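PDB 1UOC: POP2, which degrades poly(A) tails of mRNA from the 3' end, through the RNase D domain present here, as the probable catalytic subunit of the CCR4-NOT deadenylase complex. Local coordinates for residues N181-F186 with V281-D286; Y165-L170 with Q192-F197; A71-L76 with L170-M175; H267-P270 with D274-K277. One frame throughout, in Å; residues are numbered along the deposited sequence.

Overall arrangement
Interactions 1, 2 and 3 lie around helices 165-174 and 183-193. Interaction 2 joins them beside the predicted metal ligand Asp166, and is buried and apolar. Interaction 1 sets the start of helix 183-193 against the C-terminal loop 281-286. It touches interaction 2 at Phe197 and Gly168. Interaction 3 lays the end of helix 61-73 on the far end of helix 165-174, shares Leu170 with interaction 2, and is smaller and partly buried, pairing a valine with an amide. Interaction 4, nested in the loop closed by interaction 1 and touching it at Ile285 and Lys277, combines an edge-to-face ring pair, a backbone hydrogen bond and a long salt bridge near the surface, about 31 Å from interaction 3 between centres.

Interaction 1 (N181-F186 with V281-D286); sequences NNKEDF and VIYGID
Lys183 lays its aliphatic chain along the ring of Tyr283, the two side chains sliding past each other in opposite directions. From CB the chain starts with CG anti to the backbone N (chi1 -164°). This brings CG to 3.9 Å from Tyr283 CD1 and 4.0 Å from Tyr283 CE1. CD keeps the contact, 3.9 Å from Tyr283 CD1. Bends at chi3 (86°) and chi4 (70°) then lift CE off the ring and curl NZ back beside the tyrosine, 4.3 Å from Tyr283 CD1. There the ammonium group pairs with Glu187, one turn further along the same helix, with a weak hydrogen bond to Gln289 as well. The methylenes thus pack on carbon while the charge is met by a carboxylate. Beside them Phe186 brings CE2 against the loop, 4.1 Å from Ile282 CD1 and 4.2 Å from Tyr283 CE1. Ile282 in turn sets its CG2 over the centre of the Tyr283 ring, 3.8 Å above the plane. The contact packs the C-terminal loop onto the first turn of helix 183-193, where Asn182 takes the N-cap position, while Val62 and Tyr66 of helix 61-73 touch both Lys183 and Tyr283.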
loop_
_atom_site.group_PDB
_atom_site.type_symbol
_atom_site.label_atom_id
_atom_site.label_comp_id
_atom_site.label_asym_id
_atom_site.label_seq_id
_atom_site.Cartn_x
_atom_site.Cartn_y
_atom_site.Cartn_z
ATOM N N ASN A 181 21.246 -3.688 -6.078
ATOM C CA ASN A 181 22.384 -3.621 -5.167
ATOM C C ASN A 181 22.672 -2.245 -4.571
ATOM O O ASN A 181 23.572 -2.093 -3.748
ATOM C CB ASN A 181 23.623 -4.149 -5.895
ATOM C CG ASN A 181 24.630 -4.765 -4.955
ATOM O OD1 ASN A 181 25.259 -4.067 -4.161
ATOM N ND2 ASN A 181 24.783 -6.084 -5.032
ATOM N N ASN A 182 21.913 -1.241 -4.984
ATOM C CA ASN A 182 22.110 0.109 -4.473
ATOM C C ASN A 182 20.860 0.954 -4.675
ATOM O O ASN A 182 20.057 0.687 -5.569
ATOM C CB ASN A 182 23.297 0.775 -5.174
ATOM C CG ASN A 182 23.149 0.792 -6.683
ATOM O OD1 ASN A 182 23.317 -0.231 -7.345
ATOM N ND2 ASN A 182 22.825 1.954 -7.234
ATOM N N LYS A 183 20.716 1.978 -3.837
ATOM C CA LYS A 183 19.575 2.886 -3.873
ATOM C C LYS A 183 19.214 3.309 -5.299
ATOM O O LYS A 183 18.065 3.192 -5.728
ATOM C CB LYS A 183 19.885 4.131 -3.034
ATOM C CG LYS A 183 18.663 4.957 -2.671
ATOM C CD LYS A 183 19.053 6.252 -1.978
ATOM C CE LYS A 183 19.361 7.357 -2.983
ATOM N NZ LYS A 183 18.133 7.838 -3.690
ATOM N N GLU A 184 20.213 3.793 -6.025
ATOM C CA GLU A 184 20.044 4.263 -7.396
ATOM C C GLU A 184 19.367 3.232 -8.314
ATOM O O GLU A 184 18.397 3.554 -9.003
ATOM C CB GLU A 184 21.414 4.664 -7.958
ATOM C CG GLU A 184 22.456 4.978 -6.866
ATOM C CD GLU A 184 22.037 6.115 -5.929
ATOM O OE1 GLU A 184 22.610 6.221 -4.816
ATOM O OE2 GLU A 184 21.147 6.910 -6.307
ATOM N N ASP A 185 19.872 1.999 -8.320
ATOM C CA ASP A 185 19.304 0.948 -9.162
ATOM C C ASP A 185 17.929 0.512 -8.662
ATOM O O ASP A 185 17.081 0.070 -9.444
ATOM C CB ASP A 185 20.240 -0.265 -9.215
ATOM C CG ASP A 185 21.623 0.076 -9.773
ATOM O OD1 ASP A 185 22.396 -0.868 -10.062
ATOM O OD2 ASP A 185 21.943 1.277 -9.915
ATOM N N PHE A 186 17.719 0.626 -7.355
ATOM C CA PHE A 186 16.441 0.270 -6.751
ATOM C C PHE A 186 15.391 1.228 -7.298
ATOM O O PHE A 186 14.337 0.821 -7.780
ATOM C CB PHE A 186 16.540 0.409 -5.229
ATOM C CG PHE A 186 15.219 0.367 -4.515
ATOM C CD1 PHE A 186 14.436 -0.780 -4.534
ATOM C CD2 PHE A 186 14.785 1.462 -3.771
ATOM C CE1 PHE A 186 13.235 -0.838 -3.810
ATOM C CE2 PHE A 186 13.593 1.412 -3.050
ATOM C CZ PHE A 186 12.820 0.260 -3.071
ATOM N N VAL A 281 8.674 10.109 -5.895
ATOM C CA VAL A 281 9.653 10.396 -4.852
ATOM C C VAL A 281 9.506 9.450 -3.676
ATOM O O VAL A 281 8.454 9.387 -3.041
ATOM C CB VAL A 281 9.528 11.858 -4.353
ATOM C CG1 VAL A 281 10.502 12.109 -3.222
ATOM C CG2 VAL A 281 9.810 12.819 -5.506
ATOM N N ILE A 282 10.576 8.714 -3.404
ATOM C CA ILE A 282 10.627 7.754 -2.310
ATOM C C ILE A 282 11.418 8.337 -1.145
ATOM O O ILE A 282 10.906 8.514 -0.035
ATOM C CB ILE A 282 11.380 6.479 -2.722
ATOM C CG1 ILE A 282 10.753 5.857 -3.962
ATOM C CG2 ILE A 282 11.387 5.487 -1.575
ATOM C CD1 ILE A 282 11.546 4.679 -4.501
ATOM N N TYR A 283 12.682 8.631 -1.430
ATOM C CA TYR A 283 13.638 9.133 -0.451
ATOM C C TYR A 283 13.908 10.634 -0.416
ATOM O O TYR A 283 14.974 11.058 0.028
ATOM C CB TYR A 283 14.966 8.391 -0.638
ATOM C CG TYR A 283 14.916 6.934 -0.222
ATOM C CD1 TYR A 283 15.232 5.914 -1.117
ATOM C CD2 TYR A 283 14.562 6.581 1.077
ATOM C CE1 TYR A 283 15.197 4.568 -0.719
ATOM C CE2 TYR A 283 14.524 5.253 1.487
ATOM C CZ TYR A 283 14.842 4.249 0.590
ATOM O OH TYR A 283 14.803 2.936 1.023
ATOM N N GLY A 284 12.958 11.441 -0.864
ATOM C CA GLY A 284 13.172 12.875 -0.846
ATOM C C GLY A 284 13.413 13.460 -2.224
ATOM O O GLY A 284 14.015 12.835 -3.092
ATOM N N ILE A 285 12.938 14.680 -2.424
ATOM C CA ILE A 285 13.081 15.358 -3.701
ATOM C C ILE A 285 14.561 15.677 -3.951
ATOM O O ILE A 285 15.337 15.836 -3.008
ATOM C CB ILE A 285 12.205 16.646 -3.694
ATOM C CG1 ILE A 285 11.605 16.887 -5.078
ATOM C CG2 ILE A 285 13.013 17.848 -3.231
ATOM C CD1 ILE A 285 10.309 17.683 -5.033
ATOM N N ASP A 286 14.960 15.741 -5.216
ATOM C CA ASP A 286 16.347 16.044 -5.548
ATOM C C ASP A 286 16.734 17.367 -4.873
ATOM O O ASP A 286 16.079 18.391 -5.081
ATOM C CB ASP A 286 16.511 16.179 -7.062
ATOM C CG ASP A 286 17.799 15.558 -7.565
ATOM O OD1 ASP A 286 18.721 15.352 -6.749
ATOM O OD2 ASP A 286 17.895 15.281 -8.781
#

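Interaction 2 (Y165-L170 with Q192-F197); sequences YDLGFL and QYMPNF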
loop_
_atom_site.group_PDB
_atom_site.type_symbol
_atom_site.label_atom_id
_atom_site.label_comp_id
_atom_site.label_asym_id
_atom_site.label_seq_id
_atom_site.Cartn_x
_atom_site.Cartn_y
_atom_site.Cartn_z
ATOM N N TYR A 165 9.703 0.340 2.077
ATOM C CA TYR A 165 9.529 -1.064 2.428
ATOM C C TYR A 165 8.472 -1.825 1.637
ATOM O O TYR A 165 8.662 -2.998 1.321
ATOM C CB TYR A 165 9.247 -1.194 3.927
ATOM C CG TYR A 165 10.511 -1.201 4.752
ATOM C CD1 TYR A 165 11.345 -0.082 4.798
ATOM C CD2 TYR A 165 10.906 -2.347 5.443
ATOM C CE1 TYR A 165 12.547 -0.109 5.509
ATOM C CE2 TYR A 165 12.101 -2.383 6.157
ATOM C CZ TYR A 165 12.917 -1.265 6.183
ATOM O OH TYR A 165 14.110 -1.309 6.867
ATOM N N ASP A 166 7.361 -1.174 1.314
ATOM C CA ASP A 166 6.313 -1.853 0.560
ATOM C C ASP A 166 6.803 -2.127 -0.852
ATOM O O ASP A 166 6.691 -3.248 -1.348
ATOM C CB ASP A 166 5.030 -1.014 0.530
ATOM C CG ASP A 166 4.389 -0.887 1.903
ATOM O OD1 ASP A 166 4.803 -1.612 2.825
ATOM O OD2 ASP A 166 3.461 -0.072 2.065
ATOM N N LEU A 167 7.360 -1.095 -1.482
ATOM C CA LEU A 167 7.903 -1.192 -2.833
ATOM C C LEU A 167 9.110 -2.123 -2.835
ATOM O O LEU A 167 9.281 -2.937 -3.742
ATOM C CB LEU A 167 8.304 0.195 -3.327
ATOM C CG LEU A 167 7.171 1.054 -3.894
ATOM C CD1 LEU A 167 5.859 0.750 -3.191
ATOM C CD2 LEU A 167 7.541 2.524 -3.772
ATOM N N GLY A 168 9.947 -1.997 -1.812
ATOM C CA GLY A 168 11.106 -2.863 -1.713
ATOM C C GLY A 168 10.611 -4.285 -1.856
ATOM O O GLY A 168 11.074 -5.029 -2.719
ATOM N N PHE A 169 9.650 -4.652 -1.010
ATOM C CA PHE A 169 9.046 -5.979 -1.034
ATOM C C PHE A 169 8.436 -6.302 -2.406
ATOM O O PHE A 169 8.799 -7.301 -3.024
ATOM C CB PHE A 169 7.972 -6.077 0.056
ATOM C CG PHE A 169 6.867 -7.056 -0.257
ATOM C CD1 PHE A 169 7.146 -8.407 -0.465
ATOM C CD2 PHE A 169 5.552 -6.615 -0.377
ATOM C CE1 PHE A 169 6.125 -9.304 -0.792
ATOM C CE2 PHE A 169 4.533 -7.491 -0.699
ATOM C CZ PHE A 169 4.813 -8.843 -0.910
ATOM N N LEU A 170 7.509 -5.466 -2.873
ATOM C CA LEU A 170 6.875 -5.679 -4.174
ATOM C C LEU A 170 7.901 -5.974 -5.260
ATOM O O LEU A 170 7.777 -6.958 -5.991
ATOM C CB LEU A 170 6.046 -4.458 -4.593
ATOM C CG LEU A 170 4.558 -4.470 -4.237
ATOM C CD1 LEU A 170 3.853 -3.282 -4.886
ATOM C CD2 LEU A 170 3.940 -5.772 -4.725
ATOM N N GLN A 192 10.216 1.796 -13.113
ATOM C CA GLN A 192 9.845 0.977 -14.270
ATOM C C GLN A 192 8.562 0.181 -14.012
ATOM O O GLN A 192 7.727 0.053 -14.901
ATOM C CB GLN A 192 10.987 0.018 -14.638
ATOM C CG GLN A 192 12.206 0.708 -15.276
ATOM C CD GLN A 192 11.805 1.550 -16.472
ATOM O OE1 GLN A 192 10.936 1.164 -17.247
ATOM N NE2 GLN A 192 12.433 2.699 -16.627
ATOM N N TYR A 193 8.406 -0.350 -12.797
ATOM C CA TYR A 193 7.201 -1.106 -12.449
ATOM C C TYR A 193 6.040 -0.198 -12.075
ATOM O O TYR A 193 4.876 -0.532 -12.314
ATOM C CB TYR A 193 7.468 -2.066 -11.287
ATOM C CG TYR A 193 8.251 -3.296 -11.685
ATOM C CD1 TYR A 193 9.538 -3.509 -11.205
ATOM C CD2 TYR A 193 7.706 -4.240 -12.564
ATOM C CE1 TYR A 193 10.271 -4.631 -11.592
ATOM C CE2 TYR A 193 8.426 -5.359 -12.951
ATOM C CZ TYR A 193 9.706 -5.547 -12.464
ATOM O OH TYR A 193 10.427 -6.646 -12.868
ATOM N N MET A 194 6.356 0.950 -11.483
ATOM C CA MET A 194 5.318 1.899 -11.078
ATOM C C MET A 194 5.711 3.281 -11.564
ATOM O O MET A 194 6.222 4.104 -10.796
ATOM C CB MET A 194 5.164 1.923 -9.548
ATOM C CG MET A 194 4.873 0.585 -8.918
ATOM S SD MET A 194 4.518 0.727 -7.158
ATOM C CE MET A 194 5.959 1.590 -6.638
ATOM N N PRO A 195 5.492 3.549 -12.860
ATOM C CA PRO A 195 5.818 4.832 -13.500
ATOM C C PRO A 195 5.032 6.035 -12.984
ATOM O O PRO A 195 5.321 7.179 -13.340
ATOM C CB PRO A 195 5.550 4.553 -14.984
ATOM C CG PRO A 195 4.449 3.503 -14.940
ATOM C CD PRO A 195 4.914 2.598 -13.827
ATOM N N ASN A 196 4.042 5.782 -12.139
ATOM C CA ASN A 196 3.220 6.871 -11.613
ATOM C C ASN A 196 2.815 6.532 -10.184
ATOM O O ASN A 196 1.905 5.739 -9.964
ATOM C CB ASN A 196 1.981 7.030 -12.511
ATOM C CG ASN A 196 1.173 8.270 -12.198
ATOM O OD1 ASN A 196 1.471 9.012 -11.262
ATOM N ND2 ASN A 196 0.128 8.497 -12.984
ATOM N N PHE A 197 3.489 7.114 -9.201
ATOM C CA PHE A 197 3.133 6.791 -7.832
ATOM C C PHE A 197 3.384 7.906 -6.831
ATOM O O PHE A 197 4.165 8.825 -7.072
ATOM C CB PHE A 197 3.848 5.496 -7.402
ATOM C CG PHE A 197 5.252 5.696 -6.889
ATOM C CD1 PHE A 197 5.475 6.141 -5.592
ATOM C CD2 PHE A 197 6.349 5.411 -7.694
ATOM C CE1 PHE A 197 6.763 6.301 -5.098
ATOM C CE2 PHE A 197 7.650 5.567 -7.213
ATOM C CZ PHE A 197 7.857 6.015 -5.910
#
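Leu167, in the first turn of helix 165-174, and Met194, just past helix 183-193, have their CA atoms 9.2 Å apart, the closest backbone approach of 165-170 to 192-197. One side is regular helix, with Leu170 N bonded to Asp166 O at 2.8 Å. The other leaves helical geometry at Met194 (phi -132°, psi 79°) and turns through Pro195 into strand 197-199. No hydrogen bond crosses; the contact is purely apolar. Phe197 CG lies between the backbone N and the carbonyl carbon (chi1 85°), the rotamer in which its ring presents a face to Leu167. Leu167 CD2 sits over that face, 4.1 Å from Phe197 CE1 and displaced toward the rim. Leu167 CD1 lies 4.2 Å from Met194 SD, and the Met194 methyl is modelled implausibly near the leucine, so its exact place is doubtful. In this DEDD nuclease of the RNase H-like class, helix 165-174 follows strand 157-160. It carries Asp166, a predicted ligand of the catalytic metal, next to Leu167, which turns to Met194 and Phe197. With an alanine in place of Leu167, the Phe197 face would probably lose the leucine methyl over it and a gap would open beside the Met194 thioether. A bound xenon atom touches Leu167, Leu170 and Tyr193, which agrees with the apolar character of this region. Trp158 of strand 157-160 also touches Met194 and Phe197.

Interaction 3 (A71-L76 with L170-M175); sequences ANVDFL and LINILM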
loop_
_atom_site.group_PDB
_atom_site.type_symbol
_atom_site.label_atom_id
_atom_site.label_comp_id
_atom_site.label_asym_id
_atom_site.label_seq_id
_atom_site.Cartn_x
_atom_site.Cartn_y
_atom_site.Cartn_z
ATOM N N ALA A 71 18.826 -4.992 3.693
ATOM C CA ALA A 71 19.332 -6.021 4.587
ATOM C C ALA A 71 18.203 -6.776 5.281
ATOM O O ALA A 71 18.443 -7.791 5.935
ATOM C CB ALA A 71 20.252 -5.387 5.628
ATOM N N ASN A 72 16.973 -6.296 5.127
ATOM C CA ASN A 72 15.832 -6.934 5.774
ATOM C C ASN A 72 14.790 -7.564 4.852
ATOM O O ASN A 72 14.131 -8.530 5.233
ATOM C CB ASN A 72 15.113 -5.934 6.692
ATOM C CG ASN A 72 15.928 -5.568 7.917
ATOM O OD1 ASN A 72 16.469 -6.438 8.601
ATOM N ND2 ASN A 72 16.005 -4.273 8.213
ATOM N N VAL A 73 14.637 -7.027 3.647
ATOM C CA VAL A 73 13.625 -7.532 2.724
ATOM C C VAL A 73 13.595 -9.026 2.411
ATOM O O VAL A 73 12.520 -9.626 2.428
ATOM C CB VAL A 73 13.645 -6.742 1.393
ATOM C CG1 VAL A 73 12.928 -7.529 0.298
ATOM C CG2 VAL A 73 12.940 -5.407 1.591
ATOM N N ASP A 74 14.740 -9.640 2.126
ATOM C CA ASP A 74 14.714 -11.065 1.804
ATOM C C ASP A 74 14.626 -11.959 3.035
ATOM O O ASP A 74 14.828 -13.171 2.946
ATOM C CB ASP A 74 15.926 -11.459 0.948
ATOM C CG ASP A 74 17.239 -11.319 1.688
ATOM O OD1 ASP A 74 17.444 -12.050 2.682
ATOM O OD2 ASP A 74 18.064 -10.477 1.275
ATOM N N PHE A 75 14.323 -11.360 4.183
ATOM C CA PHE A 75 14.180 -12.123 5.415
ATOM C C PHE A 75 12.820 -11.812 6.045
ATOM O O PHE A 75 12.413 -12.436 7.026
ATOM C CB PHE A 75 15.306 -11.792 6.397
ATOM C CG PHE A 75 15.481 -12.823 7.476
ATOM C CD1 PHE A 75 15.826 -14.133 7.147
ATOM C CD2 PHE A 75 15.267 -12.501 8.815
ATOM C CE1 PHE A 75 15.950 -15.116 8.136
ATOM C CE2 PHE A 75 15.388 -13.473 9.816
ATOM C CZ PHE A 75 15.730 -14.783 9.473
ATOM N N LEU A 76 12.130 -10.832 5.468
ATOM C CA LEU A 76 10.799 -10.427 5.914
ATOM C C LEU A 76 9.817 -11.199 5.050
ATOM O O LEU A 76 9.940 -11.196 3.829
ATOM C CB LEU A 76 10.569 -8.932 5.664
ATOM C CG LEU A 76 11.135 -7.850 6.583
ATOM C CD1 LEU A 76 11.057 -6.495 5.887
ATOM C CD2 LEU A 76 10.356 -7.828 7.893
ATOM N N LEU A 170 7.509 -5.466 -2.873
ATOM C CA LEU A 170 6.875 -5.679 -4.174
ATOM C C LEU A 170 7.901 -5.974 -5.260
ATOM O O LEU A 170 7.777 -6.958 -5.991
ATOM C CB LEU A 170 6.046 -4.458 -4.593
ATOM C CG LEU A 170 4.558 -4.470 -4.237
ATOM C CD1 LEU A 170 3.853 -3.282 -4.886
ATOM C CD2 LEU A 170 3.940 -5.772 -4.725
ATOM N N ILE A 171 8.908 -5.112 -5.368
ATOM C CA ILE A 171 9.961 -5.289 -6.355
ATOM C C ILE A 171 10.671 -6.618 -6.117
ATOM O O ILE A 171 11.024 -7.318 -7.059
ATOM C CB ILE A 171 11.001 -4.127 -6.285
ATOM C CG1 ILE A 171 10.910 -3.273 -7.546
ATOM C CG2 ILE A 171 12.425 -4.676 -6.139
ATOM C CD1 ILE A 171 11.993 -2.235 -7.638
ATOM N N ASN A 172 10.877 -6.956 -4.850
ATOM C CA ASN A 172 11.564 -8.189 -4.481
ATOM C C ASN A 172 10.855 -9.447 -4.988
ATOM O O ASN A 172 11.501 -10.425 -5.371
ATOM C CB ASN A 172 11.705 -8.268 -2.962
ATOM C CG ASN A 172 12.648 -9.368 -2.524
ATOM O OD1 ASN A 172 12.471 -9.966 -1.464
ATOM N ND2 ASN A 172 13.664 -9.632 -3.333
ATOM N N ILE A 173 9.526 -9.425 -4.977
ATOM C CA ILE A 173 8.750 -10.572 -5.434
ATOM C C ILE A 173 8.529 -10.523 -6.941
ATOM O O ILE A 173 8.613 -11.545 -7.622
ATOM C CB ILE A 173 7.380 -10.653 -4.724
ATOM C CG1 ILE A 173 6.539 -9.418 -5.035
ATOM C CG2 ILE A 173 7.583 -10.779 -3.233
ATOM C CD1 ILE A 173 5.129 -9.471 -4.461
ATOM N N LEU A 174 8.255 -9.331 -7.461
ATOM C CA LEU A 174 8.029 -9.155 -8.894
ATOM C C LEU A 174 9.255 -9.523 -9.719
ATOM O O LEU A 174 9.133 -9.919 -10.877
ATOM C CB LEU A 174 7.635 -7.707 -9.204
ATOM C CG LEU A 174 6.216 -7.264 -8.856
ATOM C CD1 LEU A 174 6.095 -5.754 -9.031
ATOM C CD2 LEU A 174 5.221 -7.996 -9.749
ATOM N N MET A 175 10.434 -9.383 -9.125
ATOM C CA MET A 175 11.674 -9.694 -9.826
ATOM C C MET A 175 12.144 -11.113 -9.544
ATOM O O MET A 175 11.547 -11.823 -8.728
ATOM C CB MET A 175 12.772 -8.690 -9.446
ATOM C CG MET A 175 12.497 -7.266 -9.925
ATOM S SD MET A 175 13.881 -6.126 -9.682
ATOM C CE MET A 175 14.948 -6.640 -11.009
#
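Asn172 of helix 165-174 meets Val73, in the weakly bonded last part of helix 61-73, where their CA atoms come within 7.5 Å. Leu170 opens the segment, its carbonyl O taking the backbone N of Leu174 at 2.8 Å; its side chain packs on Ile43 of strand 40-48, while that of Ile171 turns to Trp189 and Val190 of helix 183-193. Asn172 then carries the contact. Its CG stands anti to the backbone N (chi1 -168°), which extends the amide toward Val73, whose side chain comes from the opposite direction. Val73 CG1 packs alongside the root of the amide, 3.6 Å from Asn172 CB and 3.4 Å from Asn172 CG. The approach of Asn172 OD1 to the same methyl is very short for carbon and oxygen, hence doubtful in detail. Asp74 lies at the rim of the contact, and no hydrogen bond joins the segments. Met179 touches the Asn172 side chain as well. In this RNase H-like nuclease fold, helix 61-73 leads through the turn 74-76 into strand 77-86 of the central sheet, and the contact joins that helix to helix 165-174, which carries Asp166. Further along, Ile173 and Leu174 both turn to helix 138-146, the first to Val138 and Ser142, the second to Met146. Met175 leaves helical geometry, its backbone N still bonded to Ile171 O at 3.0 Å.

Interaction 4 (H267-P270 with D274-K277); sequences HKFP and DFAK
Phe269 offers one ring face to Phe275, whose CD2 stands 3.5 Å above the centre of that ring. The pair is edge-to-face, centroids 4.7 Å apart and planes at 59°, with the edge of Phe275 directed at the face of Phe269. At its own edge Phe269 meets a backbone oxygen: CE1 is 3.4 Å from Asp274 O. One face of Phe275 is roofed by backbone, with the carbonyl carbon of His267 over its centre and Lys268 N nearer the rim. His267 CA makes a CH-pi contact there, 4.1 Å from the centroid of the Phe275 ring. Phe275 is fixed by its backbone too, its N giving a hydrogen bond to His267 O at 3.0 Å (160°), next to a single beta bridge between Lys268 and Asp274. Asp274 CG lies anti to the backbone N (chi1 -174°), which swings the carboxylate to the N-H of Ala276. OD2 accepts that N-H at 2.6 Å on its anti side, somewhat out of the carboxylate plane, an Asx turn at the start of the 3-10 segment 275-277. The other oxygen, less surely placed, forms a long salt bridge with Lys268 NZ. Exchanging Phe269 for an alanine would probably leave the Phe275 edge without its ring partner and open a gap beneath it. The chain thus folds back on itself in a tight loop after helix 247-264. Its two phenylalanines press against helix 200-207, both on Val203 and Phe269 also on Ile206 and Ile207.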
loop_
_atom_site.group_PDB
_atom_site.type_symbol
_atom_site.label_atom_id
_atom_site.label_comp_id
_atom_site.label_asym_id
_atom_site.label_seq_id
_atom_site.Cartn_x
_atom_site.Cartn_y
_atom_site.Cartn_z
ATOM N N HIS A 267 -5.294 19.403 -5.603
ATOM C CA HIS A 267 -3.971 18.838 -5.820
ATOM C C HIS A 267 -2.802 19.818 -5.711
ATOM O O HIS A 267 -1.769 19.631 -6.353
ATOM C CB HIS A 267 -3.926 18.108 -7.171
ATOM C CG HIS A 267 -3.684 19.005 -8.344
ATOM N ND1 HIS A 267 -4.645 19.850 -8.858
ATOM C CD2 HIS A 267 -2.572 19.208 -9.088
ATOM C CE1 HIS A 267 -4.133 20.538 -9.863
ATOM N NE2 HIS A 267 -2.875 20.167 -10.023
ATOM N N LYS A 268 -2.948 20.845 -4.878
ATOM C CA LYS A 268 -1.883 21.831 -4.706
ATOM C C LYS A 268 -1.353 21.882 -3.280
ATOM O O LYS A 268 -2.082 21.625 -2.318
ATOM C CB LYS A 268 -2.377 23.230 -5.077
ATOM C CG LYS A 268 -2.945 23.364 -6.473
ATOM C CD LYS A 268 -1.886 23.140 -7.526
ATOM C CE LYS A 268 -2.434 23.423 -8.912
ATOM N NZ LYS A 268 -1.403 23.205 -9.968
ATOM N N PHE A 269 -0.073 22.206 -3.147
ATOM C CA PHE A 269 0.528 22.337 -1.831
ATOM C C PHE A 269 0.158 23.742 -1.354
ATOM O O PHE A 269 -0.274 24.582 -2.153
ATOM C CB PHE A 269 2.055 22.183 -1.896
ATOM C CG PHE A 269 2.519 20.767 -2.111
ATOM C CD1 PHE A 269 2.986 20.351 -3.355
ATOM C CD2 PHE A 269 2.456 19.836 -1.074
ATOM C CE1 PHE A 269 3.382 19.026 -3.567
ATOM C CE2 PHE A 269 2.849 18.503 -1.275
ATOM C CZ PHE A 269 3.311 18.102 -2.523
ATOM N N PRO A 270 0.302 24.012 -0.049
ATOM C CA PRO A 270 -0.031 25.331 0.492
ATOM C C PRO A 270 0.583 26.526 -0.248
ATOM O O PRO A 270 0.156 27.662 -0.045
ATOM C CB PRO A 270 0.451 25.231 1.936
ATOM C CG PRO A 270 0.138 23.805 2.264
ATOM C CD PRO A 270 0.642 23.074 1.039
ATOM N N ASP A 274 2.165 22.030 -7.486
ATOM C CA ASP A 274 1.359 20.846 -7.776
ATOM C C ASP A 274 1.944 19.608 -7.085
ATOM O O ASP A 274 3.164 19.472 -6.970
ATOM C CB ASP A 274 1.313 20.633 -9.291
ATOM C CG ASP A 274 0.372 19.510 -9.706
ATOM O OD1 ASP A 274 -0.437 19.742 -10.628
ATOM O OD2 ASP A 274 0.444 18.398 -9.137
ATOM N N PHE A 275 1.067 18.719 -6.615
ATOM C CA PHE A 275 1.484 17.479 -5.947
ATOM C C PHE A 275 2.428 16.670 -6.835
ATOM O O PHE A 275 3.365 16.039 -6.348
ATOM C CB PHE A 275 0.269 16.590 -5.626
ATOM C CG PHE A 275 -0.492 16.984 -4.382
ATOM C CD1 PHE A 275 -1.647 16.287 -4.025
ATOM C CD2 PHE A 275 -0.069 18.033 -3.573
ATOM C CE1 PHE A 275 -2.366 16.629 -2.883
ATOM C CE2 PHE A 275 -0.785 18.383 -2.429
ATOM C CZ PHE A 275 -1.936 17.676 -2.087
ATOM N N ALA A 276 2.153 16.690 -8.136
ATOM C CA ALA A 276 2.939 15.954 -9.113
ATOM C C ALA A 276 4.431 16.133 -8.919
ATOM O O ALA A 276 5.214 15.243 -9.251
ATOM C CB ALA A 276 2.544 16.373 -10.518
ATOM N N LYS A 277 4.823 17.280 -8.383
ATOM C CA LYS A 277 6.233 17.567 -8.147
ATOM C C LYS A 277 6.868 16.441 -7.332
ATOM O O LYS A 277 8.069 16.200 -7.419
ATOM C CB LYS A 277 6.371 18.893 -7.398
ATOM C CG LYS A 277 7.799 19.339 -7.116
ATOM C CD LYS A 277 7.782 20.558 -6.191
ATOM C CE LYS A 277 9.182 21.012 -5.794
ATOM N NZ LYS A 277 9.145 22.001 -4.672
#